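Malic enzyme (Entamoeba histolytica, PDB 3NV9) probably catalyses the NAD(P)-dependent oxidative decarboxylation of malate to pyruvate. Local coordinates at residues S171-Y176 with D267-R272; R221-G226 with K247-D252; G255-G260 with W274-T279. All blocks are in the same frame, centred on the assembly; numbering follows the deposited sequence.

Overall arrangement
From the N terminus, the chain first passes through residues 171-176, at the start of helix 174-185, which meet residues 267-272 in contact 1, closing a loop of 90 residues. Within that long loop, strand 222-225 leads through helix 229-240 to strand 248-252 and contact 2 closes, so contact 2 is nested inside contact 1. Residues 255-260 follow, beginning with strand 255-256, the antiparallel neighbour of strand 248-252, and pair with 274-279 in contact 3. Contacts 1 and 3 cross along the chain and share helix 271-279: its beginning faces the N-terminal domain region in contact 1, while its later turns pack on the edge of the NAD-binding sheet in contact 3.

Contact 1. Residues S171-Y176 with D267-R272; sequences SQPNCY and DTRFYR
A surface contact, made mainly by a proline and an arginine methylene over aromatic faces, joins Pro173, just before helix 174-185, and Tyr176 in its first turn, in the N-terminal domain region, to Arg269, N-cap residue Phe270, and Arg272 in the first turn of helix 271-279 of the NAD-binding region. Pro173, preceded by a cis peptide bond, lies against the Phe270 ring: its CB sits over one face, 4.2 Å from the ring centroid, and its CD comes to 3.7 Å from Phe270 CZ. Arg269 meets the same proline next to the phenyl ring, its NE 3.6 Å from Pro173 CG and its guanidinium set obliquely to it. Gln172 reaches the rim of the same phenyl ring, with OE1 near the ring plane and 3.2 Å from Phe270 CE2, the amide turned 70° from the ring. Tyr176 is sandwiched, Cys175 SG over one face and Arg272 CG over the opposite one, 4.3 Å from the ring centroid. One water donates to Arg269 O at 2.7 Å and, weakly, to Pro173 O. With no direct hydrogen bond between the segments, the two regions meet through CH-pi and van der Waals packing plus this water; Gln172 OE1 is buried without a hydrogen-bonding partner in the model, offset at most by the weakly polar ring edge.

Contact 2. Residues R221-G226 with K247-D252; sequences RMVFIG and KIVMFD
Strands 222-225 and 248-252 run side by side in parallel, and five backbone hydrogen bonds join residues 221-226 to 247-252. The bonds are shortest in the middle and toward the C-terminal end: Phe224 N to Val249 O is 2.7 Å and nearly straight at 169°, and Phe251 N to Phe224 O is 2.8 Å. On the face that bears Phe224, Ile248 and Met250, Ile248 CG2 approaches the Phe224 ring obliquely, 4.0 Å from CE1, and the CB atoms of Phe224 and Met250 meet at 4.1 Å; helix 229-240 packs on Ile248 and Met250. On the other face Val223 CG1, anti to its backbone nitrogen (chi1 -179°), reaches Phe251 CE1 at 3.7 Å, with helix 288-292 beyond. The N-terminal end is looser and partly exposed. There Met222 N to Lys247 O lengthens to 3.1 Å, and a water donates to the same carbonyl while accepting a weak bond from Arg221 NH2, which also binds Ala291 O. Lys247 sends its amine away to His218 O and Asp244. At the other end Gly226 N bonds to Phe251 O at a bent 133°, and Met250 SD lies 3.6 Å from Gly226 O. Strand 222-225, helix 229-240 and strand 248-252 form the beta-alpha-beta unit of a Rossmann-type dinucleotide-binding domain.

Contact 3. Residues G255-G260 with W274-T279; sequences GSLHNG and WEICET
At the edge of the NAD-binding domain's sheet, where the chain leaves the short strand 255-256, Leu257 and the two residues after it pack on one side of helix 271-279. Cys277 is central: its SG lies 3.6 Å from Leu257 CG, while its CB comes to 3.3 Å from His258 O. The thiol is set anti to its own carbonyl carbon (chi1 -77°), which brings SG against the leucine branch point. Leu257 CD2 continues the apolar patch to Ile276 CG2 at 3.9 Å, and Ile264 of helix 262-266 touches both Leu257 and Cys277. Strand 255-256 is the antiparallel outer strand added beside strand 248-252 of the Rossmann-type sheet, and Met250 of that neighbour reaches both Leu257 and Ile276, so the helix packs where sheet edge and following loop meet. Farther along, Asn259 O lies at the edge of the Trp274 indole, near its plane and 3.9 Å from CH2. One face of that indole carries Glu278 CG from the next helical turn. The loop is held in shape by Gly260 N, which donates to His258 ND1 at 2.9 Å, close to the imidazole plane. Asn259 OD1 is bound by Lys284, and Leu257 O by Asn281.

Contact 1. Residues S171-Y176 with D267-R272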
ATOM      1  N   SER A 171      19.653  -1.374   9.524  1.00 26.19           N
ATOM      2  CA  SER A 171      20.912  -1.542  10.248  1.00 26.62           C
ATOM      3  C   SER A 171      21.248  -0.354  11.157  1.00 26.41           C
ATOM      4  O   SER A 171      20.863   0.782  10.878  1.00 26.71           O
ATOM      5  CB  SER A 171      22.024  -1.691   9.225  1.00 26.93           C
ATOM      6  OG  SER A 171      22.174  -0.448   8.549  1.00 28.33           O
ATOM      7  N   GLN A 172      21.920  -0.634  12.264  1.00 27.52           N
ATOM      8  CA  GLN A 172      22.412   0.420  13.145  1.00 29.34           C
ATOM      9  C   GLN A 172      23.809   0.792  12.647  1.00 29.55           C
ATOM     10  O   GLN A 172      24.539  -0.088  12.187  1.00 29.91           O
ATOM     11  CB  GLN A 172      22.499  -0.062  14.595  1.00 29.78           C
ATOM     12  CG  GLN A 172      23.598  -1.107  14.821  1.00 31.96           C
ATOM     13  CD  GLN A 172      24.119  -1.153  16.243  1.00 35.98           C
ATOM     14  OE1 GLN A 172      24.000  -0.192  17.003  1.00 41.45           O
ATOM     15  NE2 GLN A 172      24.708  -2.274  16.603  1.00 34.95           N
ATOM     16  N   PRO A 173      24.217   2.057  12.803  1.00 29.25           N
ATOM     17  CA  PRO A 173      23.537   3.123  13.488  1.00 28.98           C
ATOM     18  C   PRO A 173      22.592   3.912  12.592  1.00 28.09           C
ATOM     19  O   PRO A 173      21.976   4.879  13.064  1.00 27.27           O
ATOM     20  CB  PRO A 173      24.690   4.005  13.961  1.00 29.99           C
ATOM     21  CG  PRO A 173      25.729   3.846  12.832  1.00 29.24           C
ATOM     22  CD  PRO A 173      25.621   2.409  12.480  1.00 30.32           C
ATOM     23  N   ASN A 174      22.454   3.527  11.330  1.00 27.05           N
ATOM     24  CA  ASN A 174      21.479   4.204  10.476  1.00 27.47           C
ATOM     25  C   ASN A 174      20.063   4.274  11.132  1.00 27.40           C
ATOM     26  O   ASN A 174      19.437   5.349  11.184  1.00 26.11           O
ATOM     27  CB  ASN A 174      21.385   3.521   9.085  1.00 28.61           C
ATOM     28  CG  ASN A 174      22.435   4.009   8.082  1.00 30.21           C
ATOM     29  OD1 ASN A 174      23.249   4.891   8.373  1.00 35.46           O
ATOM     30  ND2 ASN A 174      22.410   3.428   6.879  1.00 30.72           N
ATOM     31  N   CYS A 175      19.558   3.144  11.656  1.00 26.68           N
ATOM     32  CA  CYS A 175      18.195   3.161  12.237  1.00 27.42           C
ATOM     33  C   CYS A 175      17.999   4.281  13.296  1.00 27.50           C
ATOM     34  O   CYS A 175      16.920   4.881  13.385  1.00 27.56           O
ATOM     35  CB  CYS A 175      17.844   1.799  12.835  1.00 26.95           C
ATOM     36  SG  CYS A 175      18.980   1.269  14.131  1.00 25.97           S
ATOM     37  N   TYR A 176      19.055   4.635  14.030  1.00 27.08           N
ATOM     38  CA  TYR A 176      18.912   5.713  15.043  1.00 27.48           C
ATOM     39  C   TYR A 176      18.689   7.087  14.429  1.00 27.33           C
ATOM     40  O   TYR A 176      17.723   7.827  14.768  1.00 27.74           O
ATOM     41  CB  TYR A 176      20.111   5.734  15.991  1.00 27.75           C
ATOM     42  CG  TYR A 176      20.305   4.459  16.786  1.00 27.25           C
ATOM     43  CD1 TYR A 176      19.298   3.999  17.691  1.00 29.69           C
ATOM     44  CD2 TYR A 176      21.475   3.732  16.687  1.00 25.61           C
ATOM     45  CE1 TYR A 176      19.485   2.851  18.447  1.00 25.61           C
ATOM     46  CE2 TYR A 176      21.651   2.560  17.408  1.00 30.55           C
ATOM     47  CZ  TYR A 176      20.642   2.133  18.303  1.00 28.58           C
ATOM     48  OH  TYR A 176      20.852   1.005  19.067  1.00 30.45           O
ATOM     49  N   ASP A 267      32.272   8.489  18.657  1.00 59.15           N
ATOM     50  CA  ASP A 267      31.345   8.147  17.572  1.00 57.22           C
ATOM     51  C   ASP A 267      29.869   8.354  18.028  1.00 56.61           C
ATOM     52  O   ASP A 267      29.160   7.388  18.384  1.00 56.86           O
ATOM     53  CB  ASP A 267      31.602   6.693  17.182  1.00 56.67           C
ATOM     54  CG  ASP A 267      31.038   6.338  15.826  1.00 55.87           C
ATOM     55  OD1 ASP A 267      30.366   7.218  15.211  1.00 53.66           O
ATOM     56  OD2 ASP A 267      31.285   5.171  15.393  1.00 51.86           O
ATOM     57  N   THR A 268      29.392   9.599  18.011  1.00 55.16           N
ATOM     58  CA  THR A 268      28.131   9.900  18.679  1.00 53.88           C
ATOM     59  C   THR A 268      26.889   9.450  17.916  1.00 52.64           C
ATOM     60  O   THR A 268      25.750   9.787  18.273  1.00 52.26           O
ATOM     61  CB  THR A 268      28.014  11.364  19.019  1.00 54.24           C
ATOM     62  OG1 THR A 268      27.779  12.105  17.818  1.00 55.34           O
ATOM     63  CG2 THR A 268      29.284  11.844  19.764  1.00 54.50           C
ATOM     64  N   ARG A 269      27.114   8.700  16.847  1.00 51.04           N
ATOM     65  CA  ARG A 269      26.042   8.021  16.171  1.00 48.70           C
ATOM     66  C   ARG A 269      25.576   6.916  17.101  1.00 47.42           C
ATOM     67  O   ARG A 269      24.417   6.507  17.053  1.00 46.69           O
ATOM     68  CB  ARG A 269      26.527   7.451  14.856  1.00 48.52           C
ATOM     69  CG  ARG A 269      26.590   8.477  13.762  1.00 48.46           C
ATOM     70  CD  ARG A 269      27.683   8.127  12.778  1.00 48.01           C
ATOM     71  NE  ARG A 269      28.003   6.699  12.764  1.00 45.82           N
ATOM     72  CZ  ARG A 269      28.995   6.166  12.055  1.00 48.30           C
ATOM     73  NH1 ARG A 269      29.764   6.953  11.304  1.00 50.65           N
ATOM     74  NH2 ARG A 269      29.228   4.853  12.091  1.00 47.73           N
ATOM     75  N   PHE A 270      26.492   6.478  17.971  1.00 46.04           N
ATOM     76  CA  PHE A 270      26.242   5.428  18.954  1.00 44.29           C
ATOM     77  C   PHE A 270      25.956   5.961  20.379  1.00 42.21           C
ATOM     78  O   PHE A 270      26.259   5.308  21.374  1.00 41.93           O
ATOM     79  CB  PHE A 270      27.430   4.472  18.967  1.00 44.50           C
ATOM     80  CG  PHE A 270      27.479   3.520  17.778  1.00 48.92           C
ATOM     81  CD1 PHE A 270      28.314   3.786  16.669  1.00 51.44           C
ATOM     82  CD2 PHE A 270      26.704   2.340  17.759  1.00 49.57           C
ATOM     83  CE1 PHE A 270      28.371   2.872  15.564  1.00 51.93           C
ATOM     84  CE2 PHE A 270      26.765   1.424  16.657  1.00 50.97           C
ATOM     85  CZ  PHE A 270      27.597   1.685  15.570  1.00 50.85           C
ATOM     86  N   TYR A 271      25.368   7.136  20.483  1.00 40.83           N
ATOM     87  CA  TYR A 271      25.075   7.718  21.788  1.00 41.04           C
ATOM     88  C   TYR A 271      24.266   6.773  22.746  1.00 41.61           C
ATOM     89  O   TYR A 271      24.526   6.760  23.959  1.00 41.40           O
ATOM     90  CB  TYR A 271      24.360   9.046  21.627  1.00 40.68           C
ATOM     91  CG  TYR A 271      22.898   8.943  21.230  1.00 44.12           C
ATOM     92  CD1 TYR A 271      21.878   8.964  22.194  1.00 46.70           C
ATOM     93  CD2 TYR A 271      22.523   8.853  19.887  1.00 47.37           C
ATOM     94  CE1 TYR A 271      20.526   8.882  21.837  1.00 45.71           C
ATOM     95  CE2 TYR A 271      21.179   8.765  19.513  1.00 49.24           C
ATOM     96  CZ  TYR A 271      20.174   8.777  20.495  1.00 49.63           C
ATOM     97  OH  TYR A 271      18.825   8.685  20.106  1.00 50.73           O
ATOM     98  N   ARG A 272      23.314   5.983  22.206  1.00 40.08           N
ATOM     99  CA  ARG A 272      22.559   5.052  23.049  1.00 38.57           C
ATOM    100  C   ARG A 272      23.485   4.022  23.736  1.00 37.83           C
ATOM    101  O   ARG A 272      23.345   3.725  24.924  1.00 37.23           O
ATOM    102  CB  ARG A 272      21.349   4.424  22.289  1.00 38.24           C
ATOM    103  CG  ARG A 272      20.634   5.375  21.305  1.00 35.33           C
ATOM    104  CD  ARG A 272      19.072   5.390  21.324  1.00 36.47           C
ATOM    105  NE  ARG A 272      18.606   5.969  22.554  1.00 33.66           N
ATOM    106  CZ  ARG A 272      17.465   6.623  22.786  1.00 34.78           C
ATOM    107  NH1 ARG A 272      16.491   6.847  21.868  1.00 27.34           N
ATOM    108  NH2 ARG A 272      17.334   7.080  24.024  1.00 32.08           N
TER
HETATM  109  O   HOH W   1      22.836   7.545  15.057  1.00 49.09           O

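Contact 2. Residues R221-G226 with K247-D252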
ATOM      1  N   ARG A 221      20.568  -9.488  38.654  1.00 35.81           N
ATOM      2  CA  ARG A 221      21.674  -9.235  37.782  1.00 34.98           C
ATOM      3  C   ARG A 221      21.287  -9.659  36.353  1.00 33.90           C
ATOM      4  O   ARG A 221      20.926 -10.815  36.082  1.00 33.38           O
ATOM      5  CB  ARG A 221      22.933  -9.973  38.289  1.00 34.97           C
ATOM      6  CG  ARG A 221      23.561  -9.422  39.616  1.00 35.33           C
ATOM      7  CD  ARG A 221      24.980 -10.080  39.844  1.00 34.73           C
ATOM      8  NE  ARG A 221      25.817  -9.740  38.695  1.00 36.03           N
ATOM      9  CZ  ARG A 221      26.248 -10.596  37.767  1.00 35.65           C
ATOM     10  NH1 ARG A 221      25.998 -11.902  37.837  1.00 34.85           N
ATOM     11  NH2 ARG A 221      26.923 -10.126  36.736  1.00 36.92           N
ATOM     12  N   MET A 222      21.396  -8.723  35.434  1.00 33.14           N
ATOM     13  CA  MET A 222      21.020  -8.991  34.052  1.00 33.08           C
ATOM     14  C   MET A 222      22.195  -8.803  33.085  1.00 33.53           C
ATOM     15  O   MET A 222      22.822  -7.730  33.096  1.00 33.92           O
ATOM     16  CB  MET A 222      19.860  -8.084  33.681  1.00 32.42           C
ATOM     17  CG  MET A 222      18.643  -8.317  34.582  1.00 29.76           C
ATOM     18  SD  MET A 222      17.337  -7.284  33.968  1.00 31.74           S
ATOM     19  CE  MET A 222      16.165  -7.334  35.370  1.00 29.98           C
ATOM     20  N   VAL A 223      22.490  -9.843  32.284  1.00 32.93           N
ATOM     21  CA  VAL A 223      23.507  -9.762  31.215  1.00 32.77           C
ATOM     22  C   VAL A 223      22.876  -9.703  29.789  1.00 33.59           C
ATOM     23  O   VAL A 223      22.160 -10.625  29.401  1.00 33.97           O
ATOM     24  CB  VAL A 223      24.473 -10.956  31.251  1.00 32.04           C
ATOM     25  CG1 VAL A 223      25.568 -10.834  30.122  1.00 32.00           C
ATOM     26  CG2 VAL A 223      25.110 -11.096  32.629  1.00 32.52           C
ATOM     27  N   PHE A 224      23.182  -8.647  29.027  1.00 32.74           N
ATOM     28  CA  PHE A 224      22.726  -8.489  27.663  1.00 32.88           C
ATOM     29  C   PHE A 224      23.794  -8.819  26.597  1.00 32.83           C
ATOM     30  O   PHE A 224      24.820  -8.159  26.549  1.00 33.01           O
ATOM     31  CB  PHE A 224      22.216  -7.080  27.453  1.00 31.94           C
ATOM     32  CG  PHE A 224      20.990  -6.762  28.262  1.00 32.59           C
ATOM     33  CD1 PHE A 224      21.092  -6.467  29.626  1.00 31.03           C
ATOM     34  CD2 PHE A 224      19.728  -6.703  27.654  1.00 32.36           C
ATOM     35  CE1 PHE A 224      19.924  -6.136  30.397  1.00 33.43           C
ATOM     36  CE2 PHE A 224      18.560  -6.363  28.394  1.00 31.07           C
ATOM     37  CZ  PHE A 224      18.650  -6.107  29.775  1.00 31.16           C
ATOM     38  N   ILE A 225      23.562  -9.862  25.790  1.00 31.80           N
ATOM     39  CA  ILE A 225      24.532 -10.287  24.758  1.00 31.76           C
ATOM     40  C   ILE A 225      24.118  -9.620  23.446  1.00 32.20           C
ATOM     41  O   ILE A 225      23.076 -10.002  22.833  1.00 31.69           O
ATOM     42  CB  ILE A 225      24.580 -11.820  24.514  1.00 31.18           C
ATOM     43  CG1 ILE A 225      24.608 -12.643  25.816  1.00 30.58           C
ATOM     44  CG2 ILE A 225      25.711 -12.216  23.510  1.00 30.30           C
ATOM     45  CD1 ILE A 225      25.778 -12.483  26.666  1.00 31.63           C
ATOM     46  N   GLY A 226      24.890  -8.596  23.060  1.00 31.71           N
ATOM     47  CA  GLY A 226      24.638  -7.836  21.831  1.00 31.98           C
ATOM     48  C   GLY A 226      24.259  -6.404  22.161  1.00 31.97           C
ATOM     49  O   GLY A 226      23.510  -6.176  23.099  1.00 33.85           O
ATOM     50  N   LYS A 247      23.457  -3.285  38.259  1.00 38.64           N
ATOM     51  CA  LYS A 247      23.450  -4.753  38.256  1.00 38.10           C
ATOM     52  C   LYS A 247      23.420  -5.344  36.827  1.00 37.26           C
ATOM     53  O   LYS A 247      23.257  -6.550  36.656  1.00 37.19           O
ATOM     54  CB  LYS A 247      22.254  -5.289  39.064  1.00 37.60           C
ATOM     55  CG  LYS A 247      22.221  -4.925  40.564  1.00 38.07           C
ATOM     56  CD  LYS A 247      21.340  -5.970  41.300  1.00 39.43           C
ATOM     57  CE  LYS A 247      20.978  -5.593  42.751  1.00 38.78           C
ATOM     58  NZ  LYS A 247      20.263  -4.280  42.815  1.00 38.12           N
ATOM     59  N   ILE A 248      23.569  -4.477  35.834  1.00 36.79           N
ATOM     60  CA  ILE A 248      23.344  -4.782  34.414  1.00 36.19           C
ATOM     61  C   ILE A 248      24.666  -4.727  33.598  1.00 36.42           C
ATOM     62  O   ILE A 248      25.413  -3.761  33.703  1.00 35.84           O
ATOM     63  CB  ILE A 248      22.301  -3.767  33.830  1.00 35.95           C
ATOM     64  CG1 ILE A 248      20.876  -4.218  34.153  1.00 34.26           C
ATOM     65  CG2 ILE A 248      22.395  -3.642  32.332  1.00 36.24           C
ATOM     66  CD1 ILE A 248      19.869  -3.249  33.716  1.00 34.98           C
ATOM     67  N   VAL A 249      24.960  -5.747  32.789  1.00 35.52           N
ATOM     68  CA  VAL A 249      26.049  -5.596  31.833  1.00 35.53           C
ATOM     69  C   VAL A 249      25.564  -5.840  30.397  1.00 35.58           C
ATOM     70  O   VAL A 249      24.994  -6.911  30.129  1.00 34.74           O
ATOM     71  CB  VAL A 249      27.147  -6.684  31.972  1.00 35.63           C
ATOM     72  CG1 VAL A 249      28.479  -6.156  31.449  1.00 34.20           C
ATOM     73  CG2 VAL A 249      27.215  -7.302  33.332  1.00 35.93           C
ATOM     74  N   MET A 250      25.862  -4.918  29.486  1.00 35.35           N
ATOM     75  CA  MET A 250      25.765  -5.216  28.042  1.00 37.08           C
ATOM     76  C   MET A 250      27.124  -5.565  27.319  1.00 38.10           C
ATOM     77  O   MET A 250      28.148  -4.938  27.584  1.00 38.62           O
ATOM     78  CB  MET A 250      25.037  -4.077  27.344  1.00 36.18           C
ATOM     79  CG  MET A 250      25.001  -4.174  25.863  1.00 37.57           C
ATOM     80  SD  MET A 250      23.536  -3.326  25.275  1.00 41.94           S
ATOM     81  CE  MET A 250      24.014  -1.661  25.005  1.00 39.76           C
ATOM     82  N   PHE A 251      27.131  -6.543  26.407  1.00 38.83           N
ATOM     83  CA  PHE A 251      28.335  -6.804  25.579  1.00 39.64           C
ATOM     84  C   PHE A 251      28.122  -6.502  24.088  1.00 40.53           C
ATOM     85  O   PHE A 251      27.075  -6.840  23.515  1.00 41.00           O
ATOM     86  CB  PHE A 251      28.845  -8.234  25.723  1.00 38.68           C
ATOM     87  CG  PHE A 251      29.312  -8.591  27.107  1.00 39.64           C
ATOM     88  CD1 PHE A 251      28.386  -8.774  28.159  1.00 37.79           C
ATOM     89  CD2 PHE A 251      30.689  -8.784  27.377  1.00 39.42           C
ATOM     90  CE1 PHE A 251      28.833  -9.116  29.465  1.00 37.19           C
ATOM     91  CE2 PHE A 251      31.146  -9.158  28.693  1.00 37.05           C
ATOM     92  CZ  PHE A 251      30.230  -9.312  29.724  1.00 36.97           C
ATOM     93  N   ASP A 252      29.106  -5.852  23.457  1.00 40.81           N
ATOM     94  CA  ASP A 252      29.140  -5.786  22.001  1.00 40.53           C
ATOM     95  C   ASP A 252      30.208  -6.769  21.458  1.00 41.56           C
ATOM     96  O   ASP A 252      30.670  -7.646  22.210  1.00 40.65           O
ATOM     97  CB  ASP A 252      29.327  -4.348  21.536  1.00 40.38           C
ATOM     98  CG  ASP A 252      30.683  -3.819  21.852  1.00 37.13           C
ATOM     99  OD1 ASP A 252      31.497  -4.611  22.358  1.00 34.78           O
ATOM    100  OD2 ASP A 252      30.918  -2.622  21.601  1.00 33.97           O
TER
HETATM  101  O   HOH W   2      25.601  -7.777  36.420  1.00 41.50           O

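Contact 3. Residues G255-G260 with W274-T279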
ATOM      1  N   GLY A 255      33.691  -6.720  23.524  1.00 46.88           N
ATOM      2  CA  GLY A 255      33.664  -6.791  25.008  1.00 45.00           C
ATOM      3  C   GLY A 255      32.651  -5.882  25.730  1.00 44.85           C
ATOM      4  O   GLY A 255      31.918  -5.100  25.085  1.00 44.84           O
ATOM      5  N   SER A 256      32.612  -5.964  27.066  1.00 43.32           N
ATOM      6  CA  SER A 256      31.557  -5.296  27.836  1.00 42.59           C
ATOM      7  C   SER A 256      31.532  -3.802  27.650  1.00 41.53           C
ATOM      8  O   SER A 256      32.516  -3.208  27.227  1.00 41.41           O
ATOM      9  CB  SER A 256      31.549  -5.675  29.319  1.00 42.33           C
ATOM     10  OG  SER A 256      32.516  -4.986  30.089  1.00 44.53           O
ATOM     11  N   LEU A 257      30.363  -3.228  27.885  1.00 40.37           N
ATOM     12  CA  LEU A 257      30.183  -1.808  27.834  1.00 39.80           C
ATOM     13  C   LEU A 257      30.371  -1.291  29.271  1.00 40.73           C
ATOM     14  O   LEU A 257      29.937  -1.920  30.266  1.00 38.96           O
ATOM     15  CB  LEU A 257      28.809  -1.445  27.273  1.00 39.31           C
ATOM     16  CG  LEU A 257      28.647  -1.330  25.749  1.00 37.91           C
ATOM     17  CD1 LEU A 257      28.900  -2.674  25.076  1.00 36.91           C
ATOM     18  CD2 LEU A 257      27.277  -0.756  25.335  1.00 33.28           C
ATOM     19  N   HIS A 258      31.076  -0.161  29.349  1.00 42.14           N
ATOM     20  CA  HIS A 258      31.540   0.445  30.613  1.00 43.26           C
ATOM     21  C   HIS A 258      32.094   1.817  30.253  1.00 44.16           C
ATOM     22  O   HIS A 258      32.227   2.135  29.068  1.00 43.34           O
ATOM     23  CB  HIS A 258      32.574  -0.444  31.330  1.00 43.12           C
ATOM     24  CG  HIS A 258      33.807  -0.756  30.523  1.00 45.42           C
ATOM     25  ND1 HIS A 258      34.659   0.216  30.034  1.00 47.20           N
ATOM     26  CD2 HIS A 258      34.350  -1.944  30.148  1.00 47.54           C
ATOM     27  CE1 HIS A 258      35.657  -0.358  29.380  1.00 48.97           C
ATOM     28  NE2 HIS A 258      35.498  -1.668  29.436  1.00 46.98           N
ATOM     29  N   ASN A 259      32.395   2.642  31.259  1.00 46.15           N
ATOM     30  CA  ASN A 259      32.814   4.038  31.005  1.00 47.48           C
ATOM     31  C   ASN A 259      34.226   4.212  30.428  1.00 48.18           C
ATOM     32  O   ASN A 259      34.602   5.329  30.114  1.00 47.63           O
ATOM     33  CB  ASN A 259      32.580   4.968  32.223  1.00 47.43           C
ATOM     34  CG  ASN A 259      33.437   4.605  33.432  1.00 48.13           C
ATOM     35  OD1 ASN A 259      34.497   3.987  33.315  1.00 45.65           O
ATOM     36  ND2 ASN A 259      32.968   5.002  34.616  1.00 49.91           N
ATOM     37  N   GLY A 260      34.972   3.108  30.275  1.00 49.32           N
ATOM     38  CA  GLY A 260      36.291   3.128  29.610  1.00 51.75           C
ATOM     39  C   GLY A 260      36.341   2.739  28.116  1.00 53.02           C
ATOM     40  O   GLY A 260      37.409   2.327  27.588  1.00 52.45           O
ATOM     41  N   TRP A 274      26.501   4.644  24.424  1.00 38.57           N
ATOM     42  CA  TRP A 274      27.273   5.517  25.311  1.00 41.34           C
ATOM     43  C   TRP A 274      26.594   5.797  26.677  1.00 42.01           C
ATOM     44  O   TRP A 274      27.248   5.638  27.732  1.00 42.57           O
ATOM     45  CB  TRP A 274      27.674   6.820  24.599  1.00 40.96           C
ATOM     46  CG  TRP A 274      28.529   7.676  25.490  1.00 45.19           C
ATOM     47  CD1 TRP A 274      28.312   8.998  25.836  1.00 44.29           C
ATOM     48  CD2 TRP A 274      29.712   7.256  26.198  1.00 44.24           C
ATOM     49  NE1 TRP A 274      29.300   9.404  26.700  1.00 47.22           N
ATOM     50  CE2 TRP A 274      30.166   8.361  26.934  1.00 46.14           C
ATOM     51  CE3 TRP A 274      30.436   6.060  26.257  1.00 45.09           C
ATOM     52  CZ2 TRP A 274      31.315   8.299  27.736  1.00 47.62           C
ATOM     53  CZ3 TRP A 274      31.563   5.984  27.064  1.00 44.15           C
ATOM     54  CH2 TRP A 274      31.994   7.096  27.793  1.00 46.29           C
ATOM     55  N   GLU A 275      25.305   6.172  26.647  1.00 42.58           N
ATOM     56  CA  GLU A 275      24.469   6.331  27.860  1.00 43.50           C
ATOM     57  C   GLU A 275      24.529   5.061  28.722  1.00 43.31           C
ATOM     58  O   GLU A 275      24.693   5.110  29.938  1.00 43.88           O
ATOM     59  CB  GLU A 275      23.036   6.678  27.455  1.00 43.87           C
ATOM     60  CG  GLU A 275      21.934   6.495  28.541  1.00 48.18           C
ATOM     61  CD  GLU A 275      21.933   7.591  29.635  1.00 53.01           C
ATOM     62  OE1 GLU A 275      22.611   8.631  29.451  1.00 54.41           O
ATOM     63  OE2 GLU A 275      21.264   7.402  30.684  1.00 54.05           O
ATOM     64  N   ILE A 276      24.439   3.913  28.059  1.00 42.85           N
ATOM     65  CA  ILE A 276      24.588   2.605  28.698  1.00 41.44           C
ATOM     66  C   ILE A 276      26.012   2.341  29.204  1.00 41.27           C
ATOM     67  O   ILE A 276      26.198   1.614  30.186  1.00 41.21           O
ATOM     68  CB  ILE A 276      24.125   1.496  27.699  1.00 41.04           C
ATOM     69  CG1 ILE A 276      22.609   1.565  27.533  1.00 39.81           C
ATOM     70  CG2 ILE A 276      24.637   0.093  28.088  1.00 39.21           C
ATOM     71  CD1 ILE A 276      22.088   0.895  26.263  1.00 40.93           C
ATOM     72  N   CYS A 277      27.012   2.910  28.528  1.00 41.00           N
ATOM     73  CA  CYS A 277      28.395   2.835  28.995  1.00 40.70           C
ATOM     74  C   CYS A 277      28.591   3.616  30.311  1.00 41.24           C
ATOM     75  O   CYS A 277      29.219   3.122  31.237  1.00 39.61           O
ATOM     76  CB  CYS A 277      29.357   3.307  27.922  1.00 41.21           C
ATOM     77  SG  CYS A 277      29.665   2.070  26.581  1.00 39.30           S
ATOM     78  N   GLU A 278      28.002   4.809  30.379  1.00 41.73           N
ATOM     79  CA  GLU A 278      28.029   5.654  31.567  1.00 43.03           C
ATOM     80  C   GLU A 278      27.323   5.071  32.821  1.00 42.55           C
ATOM     81  O   GLU A 278      27.786   5.269  33.951  1.00 42.26           O
ATOM     82  CB  GLU A 278      27.409   7.023  31.247  1.00 43.46           C
ATOM     83  CG  GLU A 278      27.820   7.596  29.925  1.00 47.63           C
ATOM     84  CD  GLU A 278      28.205   9.071  30.000  1.00 53.30           C
ATOM     85  OE1 GLU A 278      27.311   9.955  29.817  1.00 51.33           O
ATOM     86  OE2 GLU A 278      29.417   9.327  30.256  1.00 56.02           O
ATOM     87  N   THR A 279      26.221   4.333  32.609  1.00 41.95           N
ATOM     88  CA  THR A 279      25.263   3.999  33.700  1.00 40.17           C
ATOM     89  C   THR A 279      25.261   2.538  34.173  1.00 39.79           C
ATOM     90  O   THR A 279      24.672   2.214  35.201  1.00 40.32           O
ATOM     91  CB  THR A 279      23.813   4.367  33.264  1.00 40.30           C
ATOM     92  OG1 THR A 279      23.537   3.744  32.000  1.00 38.65           O
ATOM     93  CG2 THR A 279      23.644   5.863  33.114  1.00 37.47           C
TER